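Local coordinates for pesticidial crystal protein CRY2AA (PDB 1I5P) that kills dipteran and lepidopteran insect larvae by binding to their midgut epithelial cells and promoting colloid-osmotic lysis, at residues 76-81 against 119-124; 98-103 against 245-250; 299-304 against 519-524; 492-497 against 541-546. All blocks are in the same frame, centred on the assembly; numbering follows the deposited sequence.

Interaction 1: residues 76-81 against 119-124; sequences ELWGII and GLQANI
Trp78 projects from helix 74-81 across the gap to helix 107-135 and lays its indole against Gln121 and Ile124, with the closest pair of CA atoms, Trp78 and Ile124, 7.4 Å apart. The tight part is at the pyrrole end. The indole Trp78 NE1 donates to the main-chain Gln121 O at 2.9 Å; the N-H...O angle of 148° shows a bent bond, and the donor is tilted somewhat from the carbonyl plane. Next to this bond, Ile124 CG2 presses on Trp78 CD1 at 3.4 Å, an oblique approach to the ring, so the ring is held by one polar and one apolar contact. With Trp78 CG anti to the backbone N (chi1 180°), the indole points straight out from its own helix. This is helix-to-helix packing inside the helical-bundle domain of the delta-endotoxins: helix 170-193 meets both partners, Met183 touching the buried Ile124 and Gln179 touching Ile81. The looser side belongs to the side chain of Gln121, which like Trp78 is partly exposed. Its chain bends at chi2 and brings the amide beside the benzene half of the indole, the two planes 52° apart, but the amide makes no hydrogen bond to the ring. Phe82, just beyond the first segment, meets both Trp78 and Gln121, its ring inclined to the indole.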
loop_
_atom_site.group_PDB
_atom_site.type_symbol
_atom_site.label_atom_id
_atom_site.label_comp_id
_atom_site.label_asym_id
_atom_site.label_seq_id
_atom_site.Cartn_x
_atom_site.Cartn_y
_atom_site.Cartn_z
ATOM N N GLU A 76 -0.402 -24.070 3.893
ATOM C CA GLU A 76 0.868 -23.363 3.843
ATOM C C GLU A 76 0.832 -22.130 4.736
ATOM O O GLU A 76 1.830 -21.784 5.360
ATOM C CB GLU A 76 1.206 -22.988 2.396
ATOM C CG GLU A 76 1.588 -24.200 1.552
ATOM C CD GLU A 76 1.685 -23.899 0.067
ATOM O OE1 GLU A 76 1.879 -24.850 -0.720
ATOM O OE2 GLU A 76 1.567 -22.720 -0.316
ATOM N N LEU A 77 -0.321 -21.475 4.814
ATOM C CA LEU A 77 -0.440 -20.299 5.663
ATOM C C LEU A 77 -0.090 -20.668 7.100
ATOM O O LEU A 77 0.684 -19.974 7.762
ATOM C CB LEU A 77 -1.859 -19.739 5.620
ATOM C CG LEU A 77 -2.133 -18.638 6.649
ATOM C CD1 LEU A 77 -1.170 -17.472 6.445
ATOM C CD2 LEU A 77 -3.575 -18.180 6.519
ATOM N N TRP A 78 -0.674 -21.768 7.569
ATOM C CA TRP A 78 -0.444 -22.269 8.923
ATOM C C TRP A 78 1.050 -22.460 9.162
ATOM O O TRP A 78 1.566 -22.142 10.238
ATOM C CB TRP A 78 -1.165 -23.612 9.111
ATOM C CG TRP A 78 -0.997 -24.232 10.469
ATOM C CD1 TRP A 78 -1.796 -24.048 11.561
ATOM C CD2 TRP A 78 0.033 -25.143 10.878
ATOM N NE1 TRP A 78 -1.335 -24.789 12.620
ATOM C CE2 TRP A 78 -0.212 -25.469 12.230
ATOM C CE3 TRP A 78 1.138 -25.715 10.234
ATOM C CZ2 TRP A 78 0.607 -26.345 12.951
ATOM C CZ3 TRP A 78 1.953 -26.585 10.950
ATOM C CH2 TRP A 78 1.682 -26.891 12.297
ATOM N N GLY A 79 1.741 -22.969 8.145
ATOM C CA GLY A 79 3.172 -23.215 8.252
ATOM C C GLY A 79 4.025 -21.964 8.348
ATOM O O GLY A 79 5.181 -22.030 8.758
ATOM N N ILE A 80 3.463 -20.825 7.964
ATOM C CA ILE A 80 4.183 -19.559 8.017
ATOM C C ILE A 80 3.907 -18.809 9.320
ATOM O O ILE A 80 4.836 -18.378 10.016
ATOM C CB ILE A 80 3.772 -18.640 6.848
ATOM C CG1 ILE A 80 4.229 -19.251 5.518
ATOM C CG2 ILE A 80 4.364 -17.244 7.047
ATOM C CD1 ILE A 80 3.703 -18.517 4.292
ATOM N N ILE A 81 2.624 -18.655 9.639
ATOM C CA ILE A 81 2.210 -17.929 10.835
ATOM C C ILE A 81 2.376 -18.744 12.124
ATOM O O ILE A 81 2.481 -18.179 13.210
ATOM C CB ILE A 81 0.746 -17.433 10.687
ATOM C CG1 ILE A 81 0.453 -16.353 11.728
ATOM C CG2 ILE A 81 -0.220 -18.598 10.830
ATOM C CD1 ILE A 81 1.390 -15.159 11.649
ATOM N N GLY A 119 -5.122 -22.867 20.648
ATOM C CA GLY A 119 -6.249 -23.600 20.098
ATOM C C GLY A 119 -6.413 -23.428 18.602
ATOM O O GLY A 119 -6.715 -24.382 17.875
ATOM N N LEU A 120 -6.220 -22.195 18.145
ATOM C CA LEU A 120 -6.328 -21.865 16.734
ATOM C C LEU A 120 -5.302 -22.703 15.969
ATOM O O LEU A 120 -5.634 -23.388 14.998
ATOM C CB LEU A 120 -6.056 -20.371 16.547
ATOM C CG LEU A 120 -6.622 -19.650 15.327
ATOM C CD1 LEU A 120 -8.110 -19.953 15.175
ATOM C CD2 LEU A 120 -6.402 -18.152 15.487
ATOM N N GLN A 121 -4.055 -22.646 16.422
ATOM C CA GLN A 121 -2.974 -23.408 15.805
ATOM C C GLN A 121 -3.322 -24.897 15.745
ATOM O O GLN A 121 -3.178 -25.532 14.705
ATOM C CB GLN A 121 -1.679 -23.200 16.601
ATOM C CG GLN A 121 -0.496 -24.050 16.165
ATOM C CD GLN A 121 -0.567 -25.476 16.676
ATOM O OE1 GLN A 121 -0.775 -25.715 17.866
ATOM N NE2 GLN A 121 -0.393 -26.434 15.776
ATOM N N ALA A 122 -3.790 -25.444 16.863
ATOM C CA ALA A 122 -4.142 -26.861 16.940
ATOM C C ALA A 122 -5.306 -27.247 16.035
ATOM O O ALA A 122 -5.209 -28.185 15.242
ATOM C CB ALA A 122 -4.473 -27.237 18.381
ATOM N N ASN A 123 -6.413 -26.529 16.174
ATOM C CA ASN A 123 -7.605 -26.793 15.388
ATOM C C ASN A 123 -7.329 -26.751 13.888
ATOM O O ASN A 123 -7.802 -27.603 13.140
ATOM C CB ASN A 123 -8.685 -25.774 15.744
ATOM C CG ASN A 123 -9.164 -25.912 17.176
ATOM O OD1 ASN A 123 -9.871 -25.048 17.687
ATOM N ND2 ASN A 123 -8.786 -27.012 17.829
ATOM N N ILE A 124 -6.569 -25.753 13.453
ATOM C CA ILE A 124 -6.240 -25.611 12.040
ATOM C C ILE A 124 -5.353 -26.750 11.553
ATOM O O ILE A 124 -5.534 -27.245 10.439
ATOM C CB ILE A 124 -5.520 -24.276 11.759
ATOM C CG1 ILE A 124 -6.483 -23.107 12.008
ATOM C CG2 ILE A 124 -4.997 -24.262 10.331
ATOM C CD1 ILE A 124 -5.844 -21.736 11.874
#

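Interaction 2: residues 98-103 against 245-250; sequences EQFLNQ and RTYMFL
Phe100 and Tyr247 are the closest backbone pair, their CA atoms 8.5 Å apart, a separation that leaves room for two aromatic rings between the end of helix 88-101 and helix 238-259. Those rings form an offset stack. Their centroids are 4.2 Å apart and their planes only 10° from parallel, and the two side chains run antiparallel, each ring lying beside the stem of the other. As a result Tyr247 CD1 sits above the centre of the Phe100 ring, whereas Phe100 CD2 lies nearer the rim of the Tyr247 ring. The overlap runs on past the rings: Tyr247 CB approaches Phe100 CE2 at 3.5 Å, and in return Phe100 CB makes a CH-pi contact over the face of Tyr247, 4.3 Å from its centroid. Both residues carry CG anti to the backbone N (chi1 -179° in Phe100, -167° in Tyr247), which sends each ring out toward the other helix. The phenol oxygen is satisfied on the first helix itself, where Tyr247 OH pairs with Thr97 OG1. Alongside, Leu101 and Met248 meet tip to tip, Leu101 CD1 reaching Met248 CE at 4.1 Å. Around this packing of the helical bundle, Leu171 of helix 170-193 touches both Leu101 and Met248, Tyr227 of helix 202-232 lies on Met248, and strand 275-278 backs Thr246 and Leu250.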
loop_
_atom_site.group_PDB
_atom_site.type_symbol
_atom_site.label_atom_id
_atom_site.label_comp_id
_atom_site.label_asym_id
_atom_site.label_seq_id
_atom_site.Cartn_x
_atom_site.Cartn_y
_atom_site.Cartn_z
ATOM N N GLU A 98 2.143 -4.043 21.458
ATOM C CA GLU A 98 2.017 -3.435 22.778
ATOM C C GLU A 98 3.093 -2.375 22.939
ATOM O O GLU A 98 2.835 -1.285 23.446
ATOM C CB GLU A 98 2.177 -4.485 23.887
ATOM C CG GLU A 98 0.935 -5.321 24.143
ATOM C CD GLU A 98 1.065 -6.243 25.351
ATOM O OE1 GLU A 98 0.019 -6.693 25.861
ATOM O OE2 GLU A 98 2.201 -6.530 25.792
ATOM N N GLN A 99 4.304 -2.699 22.503
ATOM C CA GLN A 99 5.402 -1.758 22.614
ATOM C C GLN A 99 5.191 -0.552 21.704
ATOM O O GLN A 99 5.456 0.584 22.098
ATOM C CB GLN A 99 6.729 -2.448 22.283
ATOM C CG GLN A 99 7.964 -1.585 22.548
ATOM C CD GLN A 99 9.228 -2.416 22.692
ATOM O OE1 GLN A 99 9.182 -3.644 22.634
ATOM N NE2 GLN A 99 10.362 -1.749 22.885
ATOM N N PHE A 100 4.705 -0.799 20.490
ATOM C CA PHE A 100 4.466 0.274 19.530
ATOM C C PHE A 100 3.387 1.250 19.993
ATOM O O PHE A 100 3.571 2.461 19.920
ATOM C CB PHE A 100 4.058 -0.296 18.165
ATOM C CG PHE A 100 3.826 0.762 17.112
ATOM C CD1 PHE A 100 4.899 1.451 16.555
ATOM C CD2 PHE A 100 2.537 1.088 16.701
ATOM C CE1 PHE A 100 4.695 2.448 15.602
ATOM C CE2 PHE A 100 2.318 2.087 15.747
ATOM C CZ PHE A 100 3.404 2.769 15.197
ATOM N N LEU A 101 2.266 0.721 20.468
ATOM C CA LEU A 101 1.164 1.570 20.908
ATOM C C LEU A 101 1.282 2.046 22.352
ATOM O O LEU A 101 0.577 2.965 22.769
ATOM C CB LEU A 101 -0.161 0.822 20.740
ATOM C CG LEU A 101 -0.517 0.387 19.319
ATOM C CD1 LEU A 101 -1.807 -0.430 19.354
ATOM C CD2 LEU A 101 -0.678 1.610 18.423
ATOM N N ASN A 102 2.187 1.423 23.098
ATOM C CA ASN A 102 2.380 1.729 24.507
ATOM C C ASN A 102 1.095 1.360 25.240
ATOM O O ASN A 102 0.661 2.059 26.153
ATOM C CB ASN A 102 2.718 3.209 24.725
ATOM C CG ASN A 102 3.139 3.505 26.159
ATOM O OD1 ASN A 102 3.584 2.613 26.881
ATOM N ND2 ASN A 102 3.017 4.766 26.572
ATOM N N GLN A 103 0.481 0.263 24.809
ATOM C CA GLN A 103 -0.741 -0.245 25.425
ATOM C C GLN A 103 -0.492 -1.698 25.802
ATOM O O GLN A 103 0.216 -2.420 25.106
ATOM C CB GLN A 103 -1.934 -0.185 24.460
ATOM C CG GLN A 103 -2.300 1.203 23.938
ATOM C CD GLN A 103 -3.594 1.206 23.125
ATOM O OE1 GLN A 103 -3.834 2.113 22.323
ATOM N NE2 GLN A 103 -4.439 0.198 23.341
ATOM N N ARG A 245 0.064 4.720 10.844
ATOM C CA ARG A 245 -0.621 4.216 9.657
ATOM C C ARG A 245 0.138 3.046 9.046
ATOM O O ARG A 245 -0.447 2.017 8.715
ATOM C CB ARG A 245 -0.773 5.323 8.605
ATOM C CG ARG A 245 -1.323 4.831 7.266
ATOM C CD ARG A 245 -1.502 5.975 6.283
ATOM N NE ARG A 245 -1.955 5.502 4.978
ATOM C CZ ARG A 245 -1.214 4.780 4.141
ATOM N NH1 ARG A 245 0.029 4.443 4.461
ATOM N NH2 ARG A 245 -1.723 4.385 2.984
ATOM N N THR A 246 1.447 3.218 8.897
ATOM C CA THR A 246 2.286 2.177 8.329
ATOM C C THR A 246 2.164 0.893 9.126
ATOM O O THR A 246 1.959 -0.183 8.558
ATOM C CB THR A 246 3.759 2.610 8.298
ATOM O OG1 THR A 246 3.925 3.629 7.303
ATOM C CG2 THR A 246 4.666 1.432 7.981
ATOM N N TYR A 247 2.281 1.014 10.444
ATOM C CA TYR A 247 2.190 -0.142 11.318
ATOM C C TYR A 247 0.884 -0.901 11.077
ATOM O O TYR A 247 0.891 -2.117 10.888
ATOM C CB TYR A 247 2.275 0.284 12.789
ATOM C CG TYR A 247 2.496 -0.887 13.717
ATOM C CD1 TYR A 247 3.780 -1.230 14.154
ATOM C CD2 TYR A 247 1.430 -1.700 14.101
ATOM C CE1 TYR A 247 3.993 -2.362 14.947
ATOM C CE2 TYR A 247 1.633 -2.831 14.888
ATOM C CZ TYR A 247 2.913 -3.157 15.304
ATOM O OH TYR A 247 3.110 -4.300 16.050
ATOM N N MET A 248 -0.237 -0.184 11.078
ATOM C CA MET A 248 -1.543 -0.810 10.861
ATOM C C MET A 248 -1.766 -1.288 9.425
ATOM O O MET A 248 -2.444 -2.290 9.194
ATOM C CB MET A 248 -2.661 0.153 11.269
ATOM C CG MET A 248 -2.747 0.401 12.780
ATOM S SD MET A 248 -3.046 -1.123 13.722
ATOM C CE MET A 248 -2.287 -0.721 15.322
ATOM N N PHE A 249 -1.197 -0.587 8.453
ATOM C CA PHE A 249 -1.373 -1.015 7.072
ATOM C C PHE A 249 -0.607 -2.313 6.804
ATOM O O PHE A 249 -1.074 -3.174 6.064
ATOM C CB PHE A 249 -0.940 0.091 6.111
ATOM C CG PHE A 249 -2.088 0.928 5.614
ATOM C CD1 PHE A 249 -2.771 1.780 6.479
ATOM C CD2 PHE A 249 -2.528 0.817 4.297
ATOM C CE1 PHE A 249 -3.871 2.510 6.044
ATOM C CE2 PHE A 249 -3.631 1.545 3.846
ATOM C CZ PHE A 249 -4.307 2.393 4.723
ATOM N N LEU A 250 0.558 -2.466 7.424
ATOM C CA LEU A 250 1.352 -3.677 7.237
ATOM C C LEU A 250 0.813 -4.853 8.048
ATOM O O LEU A 250 0.857 -5.998 7.597
ATOM C CB LEU A 250 2.807 -3.421 7.628
ATOM C CG LEU A 250 3.648 -2.623 6.625
ATOM C CD1 LEU A 250 5.015 -2.329 7.221
ATOM C CD2 LEU A 250 3.783 -3.417 5.335
#

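Interaction 3: residues 299-304 against 519-524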
loop_
_atom_site.group_PDB
_atom_site.type_symbol
_atom_site.label_atom_id
_atom_site.label_comp_id
_atom_site.label_asym_id
_atom_site.label_seq_id
_atom_site.Cartn_x
_atom_site.Cartn_y
_atom_site.Cartn_z
ATOM N N LEU A 299 -1.446 15.702 -0.773
ATOM C CA LEU A 299 -0.197 16.361 -1.141
ATOM C C LEU A 299 0.890 15.346 -1.465
ATOM O O LEU A 299 1.632 15.503 -2.434
ATOM C CB LEU A 299 0.287 17.249 0.003
ATOM C CG LEU A 299 1.695 17.838 -0.125
ATOM C CD1 LEU A 299 1.723 18.879 -1.231
ATOM C CD2 LEU A 299 2.109 18.467 1.199
ATOM N N PHE A 300 0.980 14.311 -0.634
ATOM C CA PHE A 300 1.983 13.265 -0.795
ATOM C C PHE A 300 1.801 12.432 -2.063
ATOM O O PHE A 300 2.742 11.775 -2.506
ATOM C CB PHE A 300 1.987 12.351 0.437
ATOM C CG PHE A 300 2.332 13.063 1.725
ATOM C CD1 PHE A 300 2.043 12.475 2.954
ATOM C CD2 PHE A 300 2.945 14.319 1.712
ATOM C CE1 PHE A 300 2.358 13.116 4.151
ATOM C CE2 PHE A 300 3.262 14.969 2.907
ATOM C CZ PHE A 300 2.965 14.361 4.127
ATOM N N GLN A 301 0.608 12.462 -2.652
ATOM C CA GLN A 301 0.365 11.688 -3.868
ATOM C C GLN A 301 0.297 12.539 -5.133
ATOM O O GLN A 301 -0.183 12.083 -6.170
ATOM C CB GLN A 301 -0.913 10.865 -3.719
ATOM C CG GLN A 301 -0.773 9.750 -2.697
ATOM C CD GLN A 301 -2.021 8.924 -2.580
ATOM O OE1 GLN A 301 -2.246 8.006 -3.370
ATOM N NE2 GLN A 301 -2.855 9.246 -1.593
ATOM N N VAL A 302 0.770 13.778 -5.047
ATOM C CA VAL A 302 0.765 14.652 -6.210
ATOM C C VAL A 302 1.709 14.066 -7.253
ATOM O O VAL A 302 2.857 13.746 -6.951
ATOM C CB VAL A 302 1.225 16.084 -5.844
ATOM C CG1 VAL A 302 1.668 16.842 -7.105
ATOM C CG2 VAL A 302 0.090 16.826 -5.161
ATOM N N ASN A 303 1.210 13.926 -8.477
ATOM C CA ASN A 303 1.986 13.380 -9.584
ATOM C C ASN A 303 2.346 11.915 -9.358
ATOM O O ASN A 303 3.389 11.458 -9.815
ATOM C CB ASN A 303 3.272 14.192 -9.796
ATOM C CG ASN A 303 3.012 15.581 -10.372
ATOM O OD1 ASN A 303 1.950 15.842 -10.929
ATOM N ND2 ASN A 303 4.001 16.466 -10.261
ATOM N N SER A 304 1.491 11.180 -8.652
ATOM C CA SER A 304 1.746 9.763 -8.386
ATOM C C SER A 304 1.709 8.927 -9.656
ATOM O O SER A 304 2.247 7.823 -9.686
ATOM C CB SER A 304 0.711 9.200 -7.406
ATOM O OG SER A 304 1.121 9.381 -6.061
ATOM N N GLN A 519 -6.366 -1.844 -1.919
ATOM C CA GLN A 519 -5.036 -1.925 -2.532
ATOM C C GLN A 519 -4.596 -0.546 -3.019
ATOM O O GLN A 519 -3.999 -0.406 -4.082
ATOM C CB GLN A 519 -5.029 -2.911 -3.705
ATOM C CG GLN A 519 -5.371 -4.350 -3.335
ATOM C CD GLN A 519 -4.296 -5.039 -2.504
ATOM O OE1 GLN A 519 -4.441 -6.206 -2.136
ATOM N NE2 GLN A 519 -3.213 -4.325 -2.210
ATOM N N GLY A 520 -4.893 0.472 -2.223
ATOM C CA GLY A 520 -4.524 1.827 -2.587
ATOM C C GLY A 520 -5.730 2.733 -2.542
ATOM O O GLY A 520 -6.847 2.265 -2.342
ATOM N N ASP A 521 -5.524 4.031 -2.732
ATOM C CA ASP A 521 -6.643 4.962 -2.683
ATOM C C ASP A 521 -7.456 4.955 -3.970
ATOM O O ASP A 521 -7.043 4.390 -4.984
ATOM C CB ASP A 521 -6.146 6.382 -2.375
ATOM C CG ASP A 521 -5.453 6.476 -1.024
ATOM O OD1 ASP A 521 -5.719 5.610 -0.155
ATOM O OD2 ASP A 521 -4.649 7.417 -0.823
ATOM N N SER A 522 -8.628 5.578 -3.914
ATOM C CA SER A 522 -9.505 5.645 -5.072
ATOM C C SER A 522 -9.480 7.033 -5.704
ATOM O O SER A 522 -8.947 7.989 -5.128
ATOM C CB SER A 522 -10.942 5.284 -4.675
ATOM O OG SER A 522 -11.477 6.228 -3.758
ATOM N N LEU A 523 -10.050 7.124 -6.902
ATOM C CA LEU A 523 -10.124 8.383 -7.626
ATOM C C LEU A 523 -11.590 8.809 -7.567
ATOM O O LEU A 523 -12.467 8.125 -8.101
ATOM C CB LEU A 523 -9.674 8.181 -9.078
ATOM C CG LEU A 523 -8.979 9.355 -9.775
ATOM C CD1 LEU A 523 -7.785 9.829 -8.944
ATOM C CD2 LEU A 523 -8.525 8.922 -11.173
ATOM N N ARG A 524 -11.857 9.924 -6.894
ATOM C CA ARG A 524 -13.224 10.407 -6.770
ATOM C C ARG A 524 -13.536 11.501 -7.783
ATOM O O ARG A 524 -12.929 12.573 -7.762
ATOM C CB ARG A 524 -13.484 10.934 -5.354
ATOM C CG ARG A 524 -14.934 11.345 -5.127
ATOM C CD ARG A 524 -15.182 11.909 -3.728
ATOM N NE ARG A 524 -14.520 13.194 -3.503
ATOM C CZ ARG A 524 -13.542 13.388 -2.622
ATOM N NH1 ARG A 524 -13.102 12.380 -1.879
ATOM N NH2 ARG A 524 -13.016 14.594 -2.467
HETATM O O HOH W 1 -2.901 5.135 -2.925
#
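The type II beta turn from Gln301 to Ser304, which follows helix 293-300 of the middle domain, meets Asp521 in the approach to strand 522-525 of the C-terminal beta sandwich. Its turn character is evident from positive phi at Asn303 and the Ser304 N to Gln301 O bond of 3.1 Å. Gln301, extended beyond CG, reaches out from the first position of the turn, and its NE2 donates to Asp521 OD2 at 2.7 Å with an N-H...O angle of 153°. The donor comes nearly in line with the C-O bond, and amide and carboxylate planes stand 59° apart. The other end of the amide works through a water, which donates to Gln301 OE1 at 3.0 Å and accepts from Asp521 N at 2.9 Å. One amide thus grips both the side chain and the backbone of Asp521, whose OD1 is taken by Lys515 N. A direct hydrogen bond and a water bridge between buried residues thus join the middle domain to the C-terminal sandwich, at an interdomain interface of the three-domain delta-endotoxin fold.

Interaction 4: residues 492-497 against 541-546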
loop_
_atom_site.group_PDB
_atom_site.type_symbol
_atom_site.label_atom_id
_atom_site.label_comp_id
_atom_site.label_asym_id
_atom_site.label_seq_id
_atom_site.Cartn_x
_atom_site.Cartn_y
_atom_site.Cartn_z
ATOM N N THR A 492 -2.224 -14.391 -17.018
ATOM C CA THR A 492 -2.566 -14.081 -15.639
ATOM C C THR A 492 -3.295 -12.739 -15.609
ATOM O O THR A 492 -2.981 -11.843 -16.396
ATOM C CB THR A 492 -1.292 -13.969 -14.771
ATOM O OG1 THR A 492 -0.564 -15.202 -14.828
ATOM C CG2 THR A 492 -1.654 -13.655 -13.322
ATOM N N GLY A 493 -4.268 -12.604 -14.710
ATOM C CA GLY A 493 -4.991 -11.348 -14.600
ATOM C C GLY A 493 -4.118 -10.313 -13.912
ATOM O O GLY A 493 -3.060 -10.653 -13.383
ATOM N N PHE A 494 -4.535 -9.054 -13.923
ATOM C CA PHE A 494 -3.750 -8.004 -13.285
ATOM C C PHE A 494 -4.586 -6.769 -12.989
ATOM O O PHE A 494 -5.617 -6.538 -13.622
ATOM C CB PHE A 494 -2.553 -7.625 -14.169
ATOM C CG PHE A 494 -2.935 -7.039 -15.503
ATOM C CD1 PHE A 494 -2.831 -5.670 -15.731
ATOM C CD2 PHE A 494 -3.390 -7.856 -16.533
ATOM C CE1 PHE A 494 -3.174 -5.118 -16.968
ATOM C CE2 PHE A 494 -3.738 -7.316 -17.776
ATOM C CZ PHE A 494 -3.629 -5.946 -17.992
ATOM N N THR A 495 -4.130 -5.971 -12.028
ATOM C CA THR A 495 -4.839 -4.758 -11.649
ATOM C C THR A 495 -4.076 -3.509 -12.061
ATOM O O THR A 495 -2.881 -3.557 -12.363
ATOM C CB THR A 495 -5.053 -4.673 -10.120
ATOM O OG1 THR A 495 -3.778 -4.571 -9.473
ATOM C CG2 THR A 495 -5.775 -5.899 -9.605
ATOM N N ILE A 496 -4.790 -2.390 -12.061
ATOM C CA ILE A 496 -4.224 -1.090 -12.386
ATOM C C ILE A 496 -4.853 -0.095 -11.431
ATOM O O ILE A 496 -6.073 0.048 -11.405
ATOM C CB ILE A 496 -4.573 -0.615 -13.819
ATOM C CG1 ILE A 496 -3.906 -1.513 -14.863
ATOM C CG2 ILE A 496 -4.115 0.836 -13.998
ATOM C CD1 ILE A 496 -4.193 -1.075 -16.306
ATOM N N SER A 497 -4.031 0.581 -10.638
ATOM C CA SER A 497 -4.559 1.563 -9.713
ATOM C C SER A 497 -5.117 2.722 -10.515
ATOM O O SER A 497 -4.466 3.223 -11.441
ATOM C CB SER A 497 -3.465 2.087 -8.778
ATOM O OG SER A 497 -3.916 3.256 -8.114
ATOM N N ASN A 541 -3.421 -11.485 -24.629
ATOM C CA ASN A 541 -4.500 -12.266 -24.035
ATOM C C ASN A 541 -5.804 -11.499 -23.882
ATOM O O ASN A 541 -5.818 -10.270 -23.820
ATOM C CB ASN A 541 -4.073 -12.801 -22.666
ATOM C CG ASN A 541 -2.973 -13.829 -22.763
ATOM O OD1 ASN A 541 -3.074 -14.785 -23.531
ATOM N ND2 ASN A 541 -1.914 -13.646 -21.980
ATOM N N SER A 542 -6.904 -12.241 -23.833
ATOM C CA SER A 542 -8.214 -11.636 -23.657
ATOM C C SER A 542 -8.644 -11.772 -22.205
ATOM O O SER A 542 -8.464 -12.821 -21.588
ATOM C CB SER A 542 -9.245 -12.301 -24.566
ATOM O OG SER A 542 -9.200 -11.733 -25.863
ATOM N N TYR A 543 -9.217 -10.705 -21.664
ATOM C CA TYR A 543 -9.658 -10.697 -20.277
ATOM C C TYR A 543 -11.023 -10.065 -20.117
ATOM O O TYR A 543 -11.482 -9.316 -20.983
ATOM C CB TYR A 543 -8.694 -9.882 -19.403
ATOM C CG TYR A 543 -7.251 -10.340 -19.363
ATOM C CD1 TYR A 543 -6.337 -9.929 -20.332
ATOM C CD2 TYR A 543 -6.791 -11.162 -18.328
ATOM C CE1 TYR A 543 -4.994 -10.323 -20.272
ATOM C CE2 TYR A 543 -5.456 -11.563 -18.263
ATOM C CZ TYR A 543 -4.565 -11.140 -19.235
ATOM O OH TYR A 543 -3.250 -11.557 -19.170
ATOM N N ASN A 544 -11.671 -10.371 -18.999
ATOM C CA ASN A 544 -12.941 -9.737 -18.677
ATOM C C ASN A 544 -12.506 -8.549 -17.835
ATOM O O ASN A 544 -11.759 -8.702 -16.866
ATOM C CB ASN A 544 -13.838 -10.642 -17.834
ATOM C CG ASN A 544 -14.635 -11.613 -18.666
ATOM O OD1 ASN A 544 -15.150 -11.262 -19.728
ATOM N ND2 ASN A 544 -14.758 -12.844 -18.179
ATOM N N LEU A 545 -12.941 -7.362 -18.229
ATOM C CA LEU A 545 -12.594 -6.165 -17.495
ATOM C C LEU A 545 -13.619 -5.913 -16.407
ATOM O O LEU A 545 -14.824 -5.843 -16.674
ATOM C CB LEU A 545 -12.534 -4.954 -18.427
ATOM C CG LEU A 545 -12.311 -3.589 -17.769
ATOM C CD1 LEU A 545 -10.929 -3.536 -17.129
ATOM C CD2 LEU A 545 -12.451 -2.494 -18.821
ATOM N N TYR A 546 -13.131 -5.794 -15.176
ATOM C CA TYR A 546 -13.976 -5.516 -14.030
ATOM C C TYR A 546 -13.543 -4.185 -13.442
ATOM O O TYR A 546 -12.353 -3.931 -13.261
ATOM C CB TYR A 546 -13.821 -6.593 -12.947
ATOM C CG TYR A 546 -14.450 -7.932 -13.260
ATOM C CD1 TYR A 546 -13.776 -8.873 -14.031
ATOM C CD2 TYR A 546 -15.722 -8.260 -12.778
ATOM C CE1 TYR A 546 -14.345 -10.114 -14.320
ATOM C CE2 TYR A 546 -16.302 -9.498 -13.061
ATOM C CZ TYR A 546 -15.607 -10.421 -13.832
ATOM O OH TYR A 546 -16.183 -11.638 -14.120
#
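Thr492 opens the contact with its main chain, offering its carbonyl to the phenol of Tyr543 within the lectin-like, jelly-roll beta sandwich of the C-terminal domain. Strands 493-496 and 541-550 both pair antiparallel with strand 617-626, and the link between them here is made by the Tyr543 side chain, which meets backbone atoms of Thr492 and Gly493 and the ring of Phe494. Tyr543 OH donates to Thr492 O at 2.8 Å, the donor standing 43° out of the carbonyl plane. The same hydroxyl also pairs with Asn539 ND2, so two partners fix its position, while the side-chain Thr492 OG1 is occupied by Asp490. At Gly493 the backbone passes close to the tyrosine: Gly493 CA lies 3.7 Å from Tyr543 CE2, and the CA atoms of the two residues are 7.4 Å apart, the nearest pair of the contact. Phe494 comes next. Its CG is flanked by both the backbone N and the carbonyl carbon (chi1 63°), the sterically tighter of the staggered settings, and this turns the ring toward Tyr543 as a T-shaped, edge-to-face pair, with centroids 5.6 Å apart and planes at 86°. Strand 617-626 completes the cluster, Phe624 stacking on Phe494 and touching Tyr543. The leading edge of the phenylalanine is CE2, set above the rim of the tyrosine ring, with Phe494 CE2 4.1 Å from Tyr543 CE1.

From the N terminus, residues 76-81 open interaction 1 and residues 98-103 open interaction 2 before 119-124 closes the first; 245-250 closes the second, so these two contacts cross. Both lie within the helical domain, their centres 23 Å apart, and the loop closed by interaction 2 takes in 141 residues, mostly helix. Residues 299-304 then start interaction 3, and 492-497 starts interaction 4 before 519-524 and 541-546 close them in turn, a second crossed pair. Interaction 3 spans 214 residues and ties the middle domain to the C-terminal sandwich, one sheet of which both interactions 3 and 4 reach. Nearest atoms of interactions 2 and 3 are about 5 Å apart, without touching.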